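Local coordinates for protein putative S-adenosyl-L-methionine-dependent Methyltransferase (Methanococcus maripaludis, PDB 3DLC) that binds S-adenosylmethionine in a Rossmann-like methyltransferase fold and probably transfers its methyl group to an acceptor, possibly as a sterol-type C-methyltransferase, at residues A[106-109]-A[110-113]; A[133-136]-A[137-140]; A[151-154]-A[155-159]; A[168-171]-A[172-176]. All blocks are in the same frame, centred on the assembly; numbering follows the deposited sequence. Where two conformers were deposited one is given.

Interaction 1: residues A[106-109]-A[110-113]; sequences PIED and NYAD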
ATOM      1  N   PRO A 106     -13.843  -5.954  -4.002  1.00 10.93           N
ATOM      2  CA  PRO A 106     -15.175  -5.605  -4.549  1.00 12.42           C
ATOM      3  C   PRO A 106     -15.094  -4.539  -5.627  1.00 12.67           C
ATOM      4  O   PRO A 106     -15.696  -3.465  -5.542  1.00 15.50           O
ATOM      5  CB  PRO A 106     -15.925  -5.110  -3.317  1.00 14.01           C
ATOM      6  CG  PRO A 106     -14.882  -4.408  -2.539  1.00 14.91           C
ATOM      7  CD  PRO A 106     -13.627  -5.292  -2.696  1.00 12.35           C
ATOM      8  N   ILE A 107     -14.297  -4.870  -6.628  1.00 11.77           N
ATOM      9  CA  ILE A 107     -14.053  -4.013  -7.785  0.67 11.84           C
ATOM     10  C   ILE A 107     -14.086  -4.891  -9.032  1.00 11.58           C
ATOM     11  O   ILE A 107     -13.641  -6.044  -9.004  1.00 11.45           O
ATOM     12  CB  ILE A 107     -12.697  -3.255  -7.626  0.67 11.08           C
ATOM     13  CG1 ILE A 107     -12.745  -2.342  -6.394  0.67 11.15           C
ATOM     14  CG2 ILE A 107     -12.351  -2.452  -8.886  0.67 13.85           C
ATOM     15  CD1 ILE A 107     -11.403  -1.702  -6.057  0.67 12.34           C
ATOM     16  N   GLU A 108     -14.630  -4.341 -10.109  1.00 12.90           N
ATOM     17  CA  GLU A 108     -14.739  -5.091 -11.352  1.00 13.99           C
ATOM     18  C   GLU A 108     -13.397  -5.384 -12.003  1.00 12.73           C
ATOM     19  O   GLU A 108     -12.372  -4.762 -11.732  1.00 12.05           O
ATOM     20  CB  GLU A 108     -15.669  -4.404 -12.367  1.00 17.33           C
ATOM     21  CG  GLU A 108     -15.189  -3.111 -12.966  1.00 22.38           C
ATOM     22  CD  GLU A 108     -16.226  -2.512 -13.930  1.00 28.40           C
ATOM     23  OE1 GLU A 108     -17.440  -2.732 -13.726  1.00 33.83           O
ATOM     24  OE2 GLU A 108     -15.840  -1.823 -14.886  1.00 30.51           O
ATOM     25  N   ASP A 109     -13.445  -6.335 -12.905  1.00 12.22           N
ATOM     26  CA  ASP A 109     -12.282  -6.721 -13.674  1.00 12.45           C
ATOM     27  C   ASP A 109     -11.733  -5.534 -14.477  1.00 10.68           C
ATOM     28  O   ASP A 109     -12.495  -4.723 -15.014  1.00 12.03           O
ATOM     29  CB  ASP A 109     -12.624  -7.782 -14.719  1.00 13.84           C
ATOM     30  CG  ASP A 109     -13.142  -9.095 -14.138  1.00 16.95           C
ATOM     31  OD1 ASP A 109     -13.137  -9.330 -12.922  1.00 13.62           O
ATOM     32  OD2 ASP A 109     -13.576  -9.928 -14.964  1.00 20.93           O
ATOM     33  N   ASN A 110     -10.405  -5.451 -14.560  1.00 10.55           N
ATOM     34  CA  ASN A 110      -9.735  -4.523 -15.492  1.00 11.25           C
ATOM     35  C   ASN A 110     -10.067  -3.069 -15.265  1.00 11.87           C
ATOM     36  O   ASN A 110     -10.082  -2.289 -16.196  1.00 16.02           O
ATOM     37  CB  ASN A 110     -10.098  -4.917 -16.932  1.00 11.88           C
ATOM     38  CG  ASN A 110      -9.702  -6.322 -17.243  1.00 13.39           C
ATOM     39  OD1 ASN A 110      -8.636  -6.775 -16.845  1.00 15.54           O
ATOM     40  ND2 ASN A 110     -10.547  -7.034 -17.993  1.00 15.63           N
ATOM     41  N   TYR A 111     -10.273  -2.711 -14.018  1.00 10.52           N
ATOM     42  CA  TYR A 111     -10.696  -1.390 -13.632  1.00 10.42           C
ATOM     43  C   TYR A 111      -9.593  -0.367 -13.368  1.00  8.87           C
ATOM     44  O   TYR A 111      -9.777   0.819 -13.675  1.00  9.76           O
ATOM     45  CB  TYR A 111     -11.549  -1.500 -12.356  1.00 12.46           C
ATOM     46  CG  TYR A 111     -12.065  -0.188 -11.826  1.00 14.30           C
ATOM     47  CD1 TYR A 111     -13.184   0.381 -12.375  1.00 18.22           C
ATOM     48  CD2 TYR A 111     -11.423   0.469 -10.776  1.00 15.21           C
ATOM     49  CE1 TYR A 111     -13.670   1.602 -11.909  1.00 20.62           C
ATOM     50  CE2 TYR A 111     -11.897   1.675 -10.304  1.00 17.07           C
ATOM     51  CZ  TYR A 111     -13.017   2.224 -10.869  1.00 17.95           C
ATOM     52  OH  TYR A 111     -13.461   3.427 -10.390  1.00 22.89           O
ATOM     53  N   ALA A 112      -8.488  -0.796 -12.765  1.00  7.93           N
ATOM     54  CA  ALA A 112      -7.513   0.120 -12.200  1.00  7.78           C
ATOM     55  C   ALA A 112      -6.366   0.449 -13.146  1.00  7.24           C
ATOM     56  O   ALA A 112      -5.668  -0.433 -13.602  1.00  8.08           O
ATOM     57  CB  ALA A 112      -6.928  -0.522 -10.901  1.00  8.73           C
ATOM     58  N   ASP A 113      -6.134   1.726 -13.339  1.00  7.19           N
ATOM     59  CA  ASP A 113      -4.927   2.155 -14.043  1.00  7.38           C
ATOM     60  C   ASP A 113      -3.657   1.977 -13.215  1.00  6.64           C
ATOM     61  O   ASP A 113      -2.580   1.751 -13.746  1.00  8.16           O
ATOM     62  CB  ASP A 113      -5.082   3.624 -14.458  1.00  8.05           C
ATOM     63  CG  ASP A 113      -6.210   3.822 -15.454  1.00  9.94           C
ATOM     64  OD1 ASP A 113      -6.109   3.289 -16.582  1.00 14.44           O
ATOM     65  OD2 ASP A 113      -7.178   4.497 -15.117  1.00 11.64           O
TER

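Interaction 2: residues A[133-136]-A[137-140]; sequences EIYR and ILKS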
ATOM      1  N   GLU A 133      -6.088 -11.560  -7.342  1.00  7.44           N
ATOM      2  CA  GLU A 133      -7.116 -10.498  -7.288  1.00  7.89           C
ATOM      3  C   GLU A 133      -6.581  -9.158  -7.797  1.00  7.73           C
ATOM      4  O   GLU A 133      -7.248  -8.424  -8.521  1.00  8.05           O
ATOM      5  CB  GLU A 133      -7.669 -10.359  -5.857  1.00  8.39           C
ATOM      6  CG  GLU A 133      -8.714 -11.378  -5.528  1.00  9.26           C
ATOM      7  CD  GLU A 133      -9.975 -11.094  -6.325  1.00  9.17           C
ATOM      8  OE1 GLU A 133     -10.748 -10.178  -5.942  1.00 10.47           O
ATOM      9  OE2 GLU A 133     -10.177 -11.746  -7.367  1.00  9.94           O
ATOM     10  N   ILE A 134      -5.367  -8.814  -7.374  1.00  7.41           N
ATOM     11  CA  ILE A 134      -4.709  -7.600  -7.831  1.00  7.93           C
ATOM     12  C   ILE A 134      -4.607  -7.613  -9.347  1.00  7.75           C
ATOM     13  O   ILE A 134      -4.905  -6.629 -10.025  1.00  8.20           O
ATOM     14  CB  ILE A 134      -3.343  -7.455  -7.152  1.00  7.60           C
ATOM     15  CG1 ILE A 134      -3.578  -7.103  -5.676  1.00  7.93           C
ATOM     16  CG2 ILE A 134      -2.456  -6.416  -7.838  1.00  8.43           C
ATOM     17  CD1 ILE A 134      -2.359  -7.312  -4.763  1.00  9.23           C
ATOM     18  N   TYR A 135      -4.185  -8.739  -9.905  1.00  7.52           N
ATOM     19  CA  TYR A 135      -4.049  -8.808 -11.355  1.00  7.77           C
ATOM     20  C   TYR A 135      -5.408  -8.711 -12.030  1.00  8.48           C
ATOM     21  O   TYR A 135      -5.510  -8.091 -13.103  1.00  8.98           O
ATOM     22  CB  TYR A 135      -3.297 -10.070 -11.784  1.00  8.17           C
ATOM     23  CG  TYR A 135      -2.634  -9.971 -13.135  1.00  8.07           C
ATOM     24  CD1 TYR A 135      -1.619  -9.062 -13.340  1.00  9.13           C
ATOM     25  CD2 TYR A 135      -2.977 -10.782 -14.185  1.00 10.07           C
ATOM     26  CE1 TYR A 135      -0.949  -8.968 -14.513  1.00 10.00           C
ATOM     27  CE2 TYR A 135      -2.279 -10.714 -15.417  1.00 10.31           C
ATOM     28  CZ  TYR A 135      -1.266  -9.796 -15.553  1.00  9.15           C
ATOM     29  OH  TYR A 135      -0.570  -9.647 -16.735  1.00 10.03           O
ATOM     30  N   ARG A 136      -6.438  -9.312 -11.415  1.00  8.18           N
ATOM     31  CA  ARG A 136      -7.750  -9.273 -11.992  1.00  9.41           C
ATOM     32  C   ARG A 136      -8.275  -7.844 -12.158  1.00  8.81           C
ATOM     33  O   ARG A 136      -8.888  -7.504 -13.189  1.00  9.48           O
ATOM     34  CB  ARG A 136      -8.730 -10.097 -11.149  1.00  9.49           C
ATOM     35  CG  ARG A 136     -10.148 -10.084 -11.695  1.00  9.61           C
ATOM     36  CD  ARG A 136     -11.134 -10.824 -10.781  1.00 10.56           C
ATOM     37  NE  ARG A 136     -11.298 -10.208  -9.472  1.00 10.04           N
ATOM     38  CZ  ARG A 136     -11.984  -9.092  -9.239  1.00 11.05           C
ATOM     39  NH1 ARG A 136     -12.588  -8.432 -10.215  1.00 10.99           N
ATOM     40  NH2 ARG A 136     -12.051  -8.627  -7.991  1.00 11.47           N
ATOM     41  N   ILE A 137      -8.088  -7.022 -11.126  1.00  8.02           N
ATOM     42  CA  ILE A 137      -8.651  -5.672 -11.142  1.00  8.77           C
ATOM     43  C   ILE A 137      -7.784  -4.655 -11.900  1.00  8.64           C
ATOM     44  O   ILE A 137      -8.212  -3.547 -12.151  1.00 10.16           O
ATOM     45  CB  ILE A 137      -8.985  -5.146  -9.714  1.00  8.62           C
ATOM     46  CG1 ILE A 137      -7.726  -4.973  -8.853  1.00  9.51           C
ATOM     47  CG2 ILE A 137     -10.043  -6.043  -9.028  1.00 10.74           C
ATOM     48  CD1 ILE A 137      -7.845  -3.888  -7.819  1.00 10.37           C
ATOM     49  N   LEU A 138      -6.560  -5.015 -12.236  1.00  8.25           N
ATOM     50  CA  LEU A 138      -5.642  -4.161 -12.975  1.00  8.41           C
ATOM     51  C   LEU A 138      -6.057  -4.100 -14.451  1.00  8.83           C
ATOM     52  O   LEU A 138      -6.321  -5.126 -15.076  1.00 10.37           O
ATOM     53  CB  LEU A 138      -4.215  -4.742 -12.836  1.00  8.67           C
ATOM     54  CG  LEU A 138      -3.052  -3.907 -13.354  1.00  9.05           C
ATOM     55  CD1 LEU A 138      -3.001  -2.537 -12.656  1.00  9.55           C
ATOM     56  CD2 LEU A 138      -1.738  -4.673 -13.139  1.00  9.56           C
ATOM     57  N   LYS A 139      -6.089  -2.886 -14.983  0.57  8.62           N
ATOM     58  CA  LYS A 139      -6.382  -2.656 -16.381  0.57  9.34           C
ATOM     59  C   LYS A 139      -5.170  -3.052 -17.228  0.57 10.25           C
ATOM     60  O   LYS A 139      -4.021  -2.857 -16.836  0.57  9.47           O
ATOM     61  CB  LYS A 139      -6.722  -1.169 -16.618  0.57  9.61           C
ATOM     62  CG  LYS A 139      -7.353  -0.904 -17.965  0.57 10.76           C
ATOM     63  CD  LYS A 139      -7.607   0.605 -18.163  0.57 12.36           C
ATOM     64  CE  LYS A 139      -8.504   1.165 -17.114  0.57 14.49           C
ATOM     65  NZ  LYS A 139      -8.788   2.579 -17.475  0.57 18.01           N
ATOM     66  N   SER A 140      -5.443  -3.603 -18.401  0.57 10.87           N
ATOM     67  CA  SER A 140      -4.386  -3.875 -19.364  0.57 12.67           C
ATOM     68  C   SER A 140      -3.628  -2.565 -19.591  0.57 11.08           C
ATOM     69  O   SER A 140      -4.214  -1.523 -19.889  0.57 12.04           O
ATOM     70  CB  SER A 140      -4.975  -4.418 -20.669  0.57 14.08           C
ATOM     71  OG  SER A 140      -3.965  -4.747 -21.595  0.57 19.45           O
TER

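Interaction 3: residues A[151-154]-A[155-159]; sequences GNKE and LRDSI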
ATOM      1  N   GLY A 151      10.315   6.206   1.130  1.00  9.02           N
ATOM      2  CA  GLY A 151      10.423   7.153   0.032  1.00  9.85           C
ATOM      3  C   GLY A 151      11.823   7.551  -0.391  1.00  8.62           C
ATOM      4  O   GLY A 151      12.076   7.669  -1.586  1.00  9.04           O
ATOM      5  N   ASN A 152      12.704   7.830   0.571  1.00  8.76           N
ATOM      6  CA  ASN A 152      14.093   8.098   0.230  1.00  9.02           C
ATOM      7  C   ASN A 152      14.982   7.749   1.420  1.00  8.46           C
ATOM      8  O   ASN A 152      14.504   7.449   2.519  1.00  8.74           O
ATOM      9  CB  ASN A 152      14.260   9.526  -0.280  1.00  9.98           C
ATOM     10  CG  ASN A 152      13.957  10.582   0.766  1.00 10.21           C
ATOM     11  OD1 ASN A 152      14.352  10.447   1.915  1.00 11.18           O
ATOM     12  ND2 ASN A 152      13.292  11.667   0.355  1.00 11.44           N
ATOM     13  N   LYS A 153      16.290   7.777   1.190  1.00  8.67           N
ATOM     14  CA  LYS A 153      17.229   7.357   2.214  1.00  9.44           C
ATOM     15  C   LYS A 153      17.220   8.261   3.432  1.00  9.39           C
ATOM     16  O   LYS A 153      17.346   7.786   4.560  1.00  9.72           O
ATOM     17  CB  LYS A 153      18.639   7.318   1.631  1.00 10.99           C
ATOM     18  CG  LYS A 153      19.695   6.829   2.584  1.00 13.50           C
ATOM     19  CD  LYS A 153      21.069   6.826   1.947  1.00 15.84           C
ATOM     20  CE  LYS A 153      22.112   6.215   2.829  1.00 21.48           C
ATOM     21  NZ  LYS A 153      23.412   6.162   2.114  1.00 26.36           N
ATOM     22  N   GLU A 154      17.106   9.563   3.219  1.00  9.85           N
ATOM     23  CA  GLU A 154      17.175  10.531   4.323  0.51 10.41           C
ATOM     24  C   GLU A 154      16.029  10.284   5.307  1.00  9.57           C
ATOM     25  O   GLU A 154      16.228  10.232   6.521  1.00 10.01           O
ATOM     26  CB  GLU A 154      17.162  12.005   3.827  0.51 11.47           C
ATOM     27  CG  GLU A 154      17.142  13.054   4.992  0.51 17.67           C
ATOM     28  CD  GLU A 154      17.392  14.522   4.575  0.51 21.20           C
ATOM     29  OE1 GLU A 154      17.479  14.820   3.366  0.51 25.98           O
ATOM     30  OE2 GLU A 154      17.459  15.398   5.473  0.51 23.32           O
ATOM     31  N   LEU A 155      14.829  10.140   4.771  1.00  8.79           N
ATOM     32  CA  LEU A 155      13.662   9.872   5.606  1.00  8.92           C
ATOM     33  C   LEU A 155      13.742   8.497   6.217  1.00  7.91           C
ATOM     34  O   LEU A 155      13.425   8.305   7.388  1.00  8.79           O
ATOM     35  CB  LEU A 155      12.369  10.058   4.822  1.00  9.43           C
ATOM     36  CG  LEU A 155      12.078  11.475   4.336  1.00  9.85           C
ATOM     37  CD1 LEU A 155      10.815  11.461   3.513  1.00 10.67           C
ATOM     38  CD2 LEU A 155      11.971  12.458   5.517  1.00 13.40           C
ATOM     39  N   ARG A 156      14.173   7.516   5.440  1.00  7.63           N
ATOM     40  CA  ARG A 156      14.311   6.184   5.976  1.00  8.32           C
ATOM     41  C   ARG A 156      15.177   6.205   7.243  1.00  9.00           C
ATOM     42  O   ARG A 156      14.850   5.632   8.293  1.00  9.61           O
ATOM     43  CB  ARG A 156      14.923   5.230   4.948  1.00  8.41           C
ATOM     44  CG  ARG A 156      15.115   3.836   5.445  1.00  9.22           C
ATOM     45  CD  ARG A 156      16.026   3.035   4.510  1.00 10.33           C
ATOM     46  NE  ARG A 156      17.387   3.526   4.640  1.00 11.99           N
ATOM     47  CZ  ARG A 156      18.402   3.113   3.915  1.00 14.45           C
ATOM     48  NH1 ARG A 156      18.193   2.224   2.970  1.00 15.52           N
ATOM     49  NH2 ARG A 156      19.616   3.612   4.120  1.00 16.84           N
ATOM     50  N   ASP A 157      16.317   6.852   7.127  1.00  9.30           N
ATOM     51  CA  ASP A 157      17.314   6.825   8.208  1.00  9.93           C
ATOM     52  C   ASP A 157      16.815   7.597   9.438  1.00  9.88           C
ATOM     53  O   ASP A 157      17.002   7.153  10.593  1.00 11.08           O
ATOM     54  CB  ASP A 157      18.648   7.359   7.704  1.00 12.09           C
ATOM     55  CG  ASP A 157      19.346   6.403   6.741  1.00 13.32           C
ATOM     56  OD1 ASP A 157      18.902   5.226   6.600  1.00 14.73           O
ATOM     57  OD2 ASP A 157      20.376   6.848   6.174  1.00 17.02           O
ATOM     58  N   SER A 158      16.212   8.763   9.228  1.00 10.33           N
ATOM     59  CA  SER A 158      15.764   9.557  10.371  1.00 10.24           C
ATOM     60  C   SER A 158      14.594   8.897  11.057  1.00 10.07           C
ATOM     61  O   SER A 158      14.511   8.849  12.300  1.00 10.76           O
ATOM     62  CB  SER A 158      15.437  10.988  10.006  1.00 12.70           C
ATOM     63  OG  SER A 158      14.382  11.090   9.105  1.00 13.44           O
ATOM     64  N   ILE A 159      13.664   8.382  10.271  1.00  8.70           N
ATOM     65  CA  ILE A 159      12.501   7.721  10.849  1.00  8.89           C
ATOM     66  C   ILE A 159      12.893   6.448  11.554  1.00  9.69           C
ATOM     67  O   ILE A 159      12.398   6.150  12.648  1.00 10.84           O
ATOM     68  CB  ILE A 159      11.420   7.453   9.765  1.00  8.88           C
ATOM     69  CG1 ILE A 159      10.842   8.775   9.307  1.00 10.25           C
ATOM     70  CG2 ILE A 159      10.329   6.503  10.299  1.00 11.17           C
ATOM     71  CD1 ILE A 159       9.966   8.687   8.073  1.00 11.33           C
TER

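Interaction 4: residues A[168-171]-A[172-176]; sequences PDWK and EFNRK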
ATOM      1  N   PRO A 168      11.570  -1.066  20.031  1.00 10.53           N
ATOM      2  CA  PRO A 168      12.848  -1.663  19.664  1.00 11.73           C
ATOM      3  C   PRO A 168      12.749  -2.871  18.710  1.00 11.00           C
ATOM      4  O   PRO A 168      13.610  -3.027  17.836  1.00 13.71           O
ATOM      5  CB  PRO A 168      13.440  -2.055  21.008  1.00 13.75           C
ATOM      6  CG  PRO A 168      12.819  -1.077  21.959  1.00 13.20           C
ATOM      7  CD  PRO A 168      11.450  -0.804  21.473  1.00 11.16           C
ATOM      8  N   ASP A 169      11.691  -3.666  18.821  1.00 10.51           N
ATOM      9  CA  ASP A 169      11.551  -4.874  17.968  1.00 10.92           C
ATOM     10  C   ASP A 169      11.195  -4.548  16.524  1.00 10.34           C
ATOM     11  O   ASP A 169      11.296  -5.397  15.646  1.00 11.40           O
ATOM     12  CB  ASP A 169      10.519  -5.838  18.550  1.00 11.57           C
ATOM     13  CG  ASP A 169      10.837  -6.223  19.957  1.00 12.24           C
ATOM     14  OD1 ASP A 169      11.776  -7.002  20.168  1.00 15.10           O
ATOM     15  OD2 ASP A 169      10.201  -5.670  20.892  1.00 13.85           O
ATOM     16  N   TRP A 170      10.769  -3.309  16.262  1.00  9.95           N
ATOM     17  CA  TRP A 170      10.451  -2.892  14.889  1.00 10.25           C
ATOM     18  C   TRP A 170      11.702  -3.019  14.029  1.00 10.22           C
ATOM     19  O   TRP A 170      11.608  -3.301  12.838  1.00 11.17           O
ATOM     20  CB  TRP A 170       9.930  -1.443  14.879  1.00  9.83           C
ATOM     21  CG  TRP A 170       9.816  -0.831  13.516  1.00  9.55           C
ATOM     22  CD1 TRP A 170       8.718  -0.806  12.713  1.00 11.31           C
ATOM     23  CD2 TRP A 170      10.836  -0.137  12.818  1.00  9.57           C
ATOM     24  NE1 TRP A 170       9.000  -0.165  11.545  1.00 11.66           N
ATOM     25  CE2 TRP A 170      10.309   0.236  11.573  1.00 10.57           C
ATOM     26  CE3 TRP A 170      12.174   0.145  13.099  1.00 10.85           C
ATOM     27  CZ2 TRP A 170      11.053   0.938  10.636  1.00 13.28           C
ATOM     28  CZ3 TRP A 170      12.907   0.832  12.170  1.00 14.36           C
ATOM     29  CH2 TRP A 170      12.362   1.204  10.953  1.00 14.08           C
ATOM     30  N   LYS A 171      12.887  -2.847  14.616  1.00 10.69           N
ATOM     31  CA  LYS A 171      14.133  -2.888  13.840  1.00 11.77           C
ATOM     32  C   LYS A 171      14.214  -4.208  13.046  1.00 11.41           C
ATOM     33  O   LYS A 171      14.445  -4.237  11.828  1.00 13.09           O
ATOM     34  CB  LYS A 171      15.344  -2.780  14.771  1.00 13.56           C
ATOM     35  CG  LYS A 171      16.703  -2.664  14.063  1.00 15.07           C
ATOM     36  CD  LYS A 171      17.828  -2.533  15.110  1.00 20.05           C
ATOM     37  CE  LYS A 171      19.217  -2.471  14.497  1.00 22.38           C
ATOM     38  NZ  LYS A 171      20.281  -2.203  15.535  1.00 26.03           N
ATOM     39  N   GLU A 172      13.973  -5.319  13.742  1.00 12.60           N
ATOM     40  CA  GLU A 172      14.069  -6.614  13.074  1.00 14.39           C
ATOM     41  C   GLU A 172      12.942  -6.892  12.103  1.00 13.40           C
ATOM     42  O   GLU A 172      13.180  -7.534  11.075  1.00 15.61           O
ATOM     43  CB  GLU A 172      14.225  -7.739  14.096  1.00 17.57           C
ATOM     44  CG  GLU A 172      15.582  -7.704  14.775  1.00 20.31           C
ATOM     45  CD  GLU A 172      15.709  -6.666  15.889  1.00 23.03           C
ATOM     46  OE1 GLU A 172      14.677  -6.222  16.482  1.00 21.01           O
ATOM     47  OE2 GLU A 172      16.866  -6.280  16.180  1.00 25.17           O
ATOM     48  N   PHE A 173      11.728  -6.442  12.400  1.00 12.47           N
ATOM     49  CA  PHE A 173      10.590  -6.677  11.493  1.00 12.40           C
ATOM     50  C   PHE A 173      10.816  -5.894  10.213  1.00 10.95           C
ATOM     51  O   PHE A 173      10.733  -6.424   9.125  1.00 12.60           O
ATOM     52  CB  PHE A 173       9.276  -6.320  12.190  1.00 12.73           C
ATOM     53  CG  PHE A 173       8.045  -6.544  11.371  1.00 11.50           C
ATOM     54  CD1 PHE A 173       7.923  -7.615  10.500  1.00 12.62           C
ATOM     55  CD2 PHE A 173       6.928  -5.739  11.550  1.00 11.41           C
ATOM     56  CE1 PHE A 173       6.757  -7.818   9.804  1.00 14.13           C
ATOM     57  CE2 PHE A 173       5.772  -5.957  10.842  1.00 12.14           C
ATOM     58  CZ  PHE A 173       5.695  -6.985   9.964  1.00 12.34           C
ATOM     59  N   ASN A 174      11.190  -4.636  10.353  1.00 10.78           N
ATOM     60  CA  ASN A 174      11.480  -3.813   9.179  1.00 11.90           C
ATOM     61  C   ASN A 174      12.602  -4.412   8.336  1.00 13.16           C
ATOM     62  O   ASN A 174      12.522  -4.439   7.106  1.00 13.46           O
ATOM     63  CB  ASN A 174      11.817  -2.389   9.626  1.00 12.64           C
ATOM     64  CG  ASN A 174      12.362  -1.542   8.507  1.00 13.41           C
ATOM     65  OD1 ASN A 174      13.545  -1.180   8.518  1.00 16.00           O
ATOM     66  ND2 ASN A 174      11.521  -1.206   7.548  1.00 14.40           N
ATOM     67  N   ARG A 175      13.656  -4.915   8.992  1.00 13.04           N
ATOM     68  CA  ARG A 175      14.803  -5.517   8.297  0.52 15.03           C
ATOM     69  C   ARG A 175      14.381  -6.761   7.503  1.00 16.70           C
ATOM     70  O   ARG A 175      14.876  -7.022   6.410  1.00 20.85           O
ATOM     71  CB  ARG A 175      15.976  -5.808   9.254  0.52 16.68           C
ATOM     72  CG  ARG A 175      16.974  -6.838   8.724  0.52 18.90           C
ATOM     73  CD  ARG A 175      18.444  -6.563   8.945  0.52 23.52           C
ATOM     74  NE  ARG A 175      18.799  -5.988  10.231  0.52 23.39           N
ATOM     75  CZ  ARG A 175      18.682  -6.648  11.366  0.52 20.93           C
ATOM     76  NH1 ARG A 175      19.052  -6.082  12.515  0.52 14.23           N
ATOM     77  NH2 ARG A 175      18.171  -7.873  11.325  0.52 16.89           N
ATOM     78  N   LYS A 176      13.443  -7.512   8.034  1.00 16.04           N
ATOM     79  CA  LYS A 176      12.897  -8.681   7.317  1.00 15.62           C
ATOM     80  C   LYS A 176      12.014  -8.212   6.146  1.00 15.85           C
ATOM     81  O   LYS A 176      12.107  -8.760   5.038  1.00 18.40           O
ATOM     82  CB  LYS A 176      12.090  -9.564   8.251  1.00 19.52           C
TER
HETATM   83  O   HOH W   1      14.368  -7.061  19.171  0.51 15.52           O
HETATM   84  O   HOH W   2      15.227  -1.776  10.625  1.00 22.59           O

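Interaction 1: residues A[106-109]-A[110-113]
The apolar part of this turn is the meeting of I107 with Y111. The methyl CG2 of I107 comes obliquely to the Y111 ring, 3.6 Å from CD2, and the two side chains cross at about a right angle. The ring is brought there by a first torsion that sets CG anti to the backbone N (chi1 180°), which turns it back toward the preceding residues. I107 and Y111 both also rest on I48 of strand 46-50. E108 adds a looser contact: its CG is 4.0 Å from Y111 CB, and its carboxylate plane stands 90° from the ring plane. The backbone forms a type II beta turn from E108 to Y111, in the loop that leads into strand 112-118 of the Rossmann-like methyltransferase sheet; N110 has positive phi (60°) at the third position of that turn. Within it the carbonyl O of E108 approaches Y111 CB to 3.4 Å. The polar ends of the turn look elsewhere. D109 OD1 forms a salt bridge with R136, whose NH1 also bonds to the carbonyl of I107, and N110 OD1 accepts a hydrogen bond from K213. The carbonyl of Y111 is hydrogen-bonded to the hydroxyl of T46.

Interaction 2: residues A[133-136]-A[137-140]
I137 N donates to E133 O at 3.1 Å with an N-H...O angle of 155°, the last well-formed helical bond as helix 127-137 gives way to the short strand 138-139 of this Rossmann-like domain. L138 is the first residue to leave helical backbone angles, and its N makes two weak bonds, to I134 O and Y135 O. The packed side belongs to I134, I137 and L138, which are buried against I115 of strand 112-118. I137 holds CG1 between its backbone N and carbonyl carbon (chi1 65°), placing that atom 3.5 Å from I134 O. On the partly exposed side, Y135 reaches L138 more loosely, its CD1 lying 4.4 Å from L138 CD2. R136, also partly exposed, bends at chi3 (64°) and grips E133 side-on: R136 NE reaches E133 OE2 at 2.8 Å and R136 NH2 reaches E133 OE1 at 2.9 Å. Both acceptors lie in the guanidinium plane and are met on their syn sides, though from well out of the carboxylate plane. With R136 cut back to an alanine, the E133 and D109 carboxylates are likely to be left without their shared positive partner, and one side of I137 without its cover. I137 CG2 lies over one face of the R136 guanidinium, offset toward its rim, 3.4 Å from R136 NH2.

Interaction 3: residues A[151-154]-A[155-159]
The guanidinium of R156 meets K153 obliquely, with K153 CG 3.6 Å from R156 NH2, while the D157 carboxylate lies at its edge, in plane. The grip on D157 is side-on, and both nitrogens use one oxygen: R156 NE and NH2 each reach D157 OD1 at 3.0 Å. NH2 meets that oxygen on its syn side, somewhat out of the carboxylate plane, whereas NE comes from above that plane. A bend at chi3 (71°) turns the R156 group back for this grip. K153, extended, passes at a slant across the pair, its CG 3.7 Å from D157 OD2. Its NZ lies about as far from the R156 guanidinium as from the D157 carboxylate, so the opposite charges of the pair would probably offset one another for the lysine.

The amide of N152 works at the start of helix 153-166, where N152 is the N-cap. Its OD1 accepts from L155 N at 2.9 Å in an almost straight bond (175°), occupying a first-turn N-H that lacks a helical carbonyl before it. The same oxygen is 3.5 Å from L155 CG, so the leucine side chain packs beside the cap. Regular helical bonds then take over, from R156 N to N152 O, D157 N to K153 O and S158 N to E154 O. Ahead of the cap, G151 has backbone angles at which a side chain would jam against the preceding carbonyl; its own carbonyl accepts from N35 of helix 28-40. N152 and L155 both touch I31 of that helix, and L155 also meets P27.

Interaction 4: residues A[168-171]-A[172-176]
W170 and N174 both carry CG anti to the backbone N (chi1 169° and 170°), and one helical turn apart this sends their side chains the same way, side by side. The N174 amide lies almost parallel to the indole, the planes 7° apart. N174 CB sits over one face of the W170 six-membered ring in a CH-pi contact, 3.7 Å from the centroid, and N174 CG is 3.5 Å from W170 CZ2. The backbone reinforces the pair, since N174 N donates to W170 O at 2.9 Å in a nearly straight bond. A second full helical bond runs from R175 N to K171 O. That carbonyl also accepts from a water, which donates as well to N174 OD1 and so ties the amide to the backbone. At the start of the helix the bonding is weaker: D169 O takes long, weak bonds from E172 N and F173 N. E172 folds back through a bend at chi2, bringing OE1 to a water that it shares with D169 OD1, each 2.8 Å away. The water donates to both carboxylates and would probably ease the repulsion between them. K171 extends beside R175, with K171 CE 4.1 Å from R175 NH1. An alanine in place of W170 takes away the ring beneath N174 CB, which is likely to free the asparagine amide to turn and to open a gap toward helix 153-166. In the fold, W170 packs on S160, M163 and I164 of that helix and, together with N174, on F150 in the loop after strand 142-148.

Overall arrangement
Interactions 1 and 2 form one neighbourhood, their centres about 6 Å apart: backbone bonds probably join A112 to I137 and K139, and R136 ties the turn to the end of helix 127-137. Interaction 2 is the more buried, with isoleucines and a leucine facing the sheet, whereas interaction 1 is a surface turn with one buried isoleucine. Interactions 3 and 4 lie across the chain's centre, more than 30 Å from the first pair between centres, on consecutive helices 153-166 and 170-177. Both are surface contacts, but capping and an arginine-aspartate pair mark interaction 3, while an indole-asparagine CH-pi contact and bridging waters mark interaction 4.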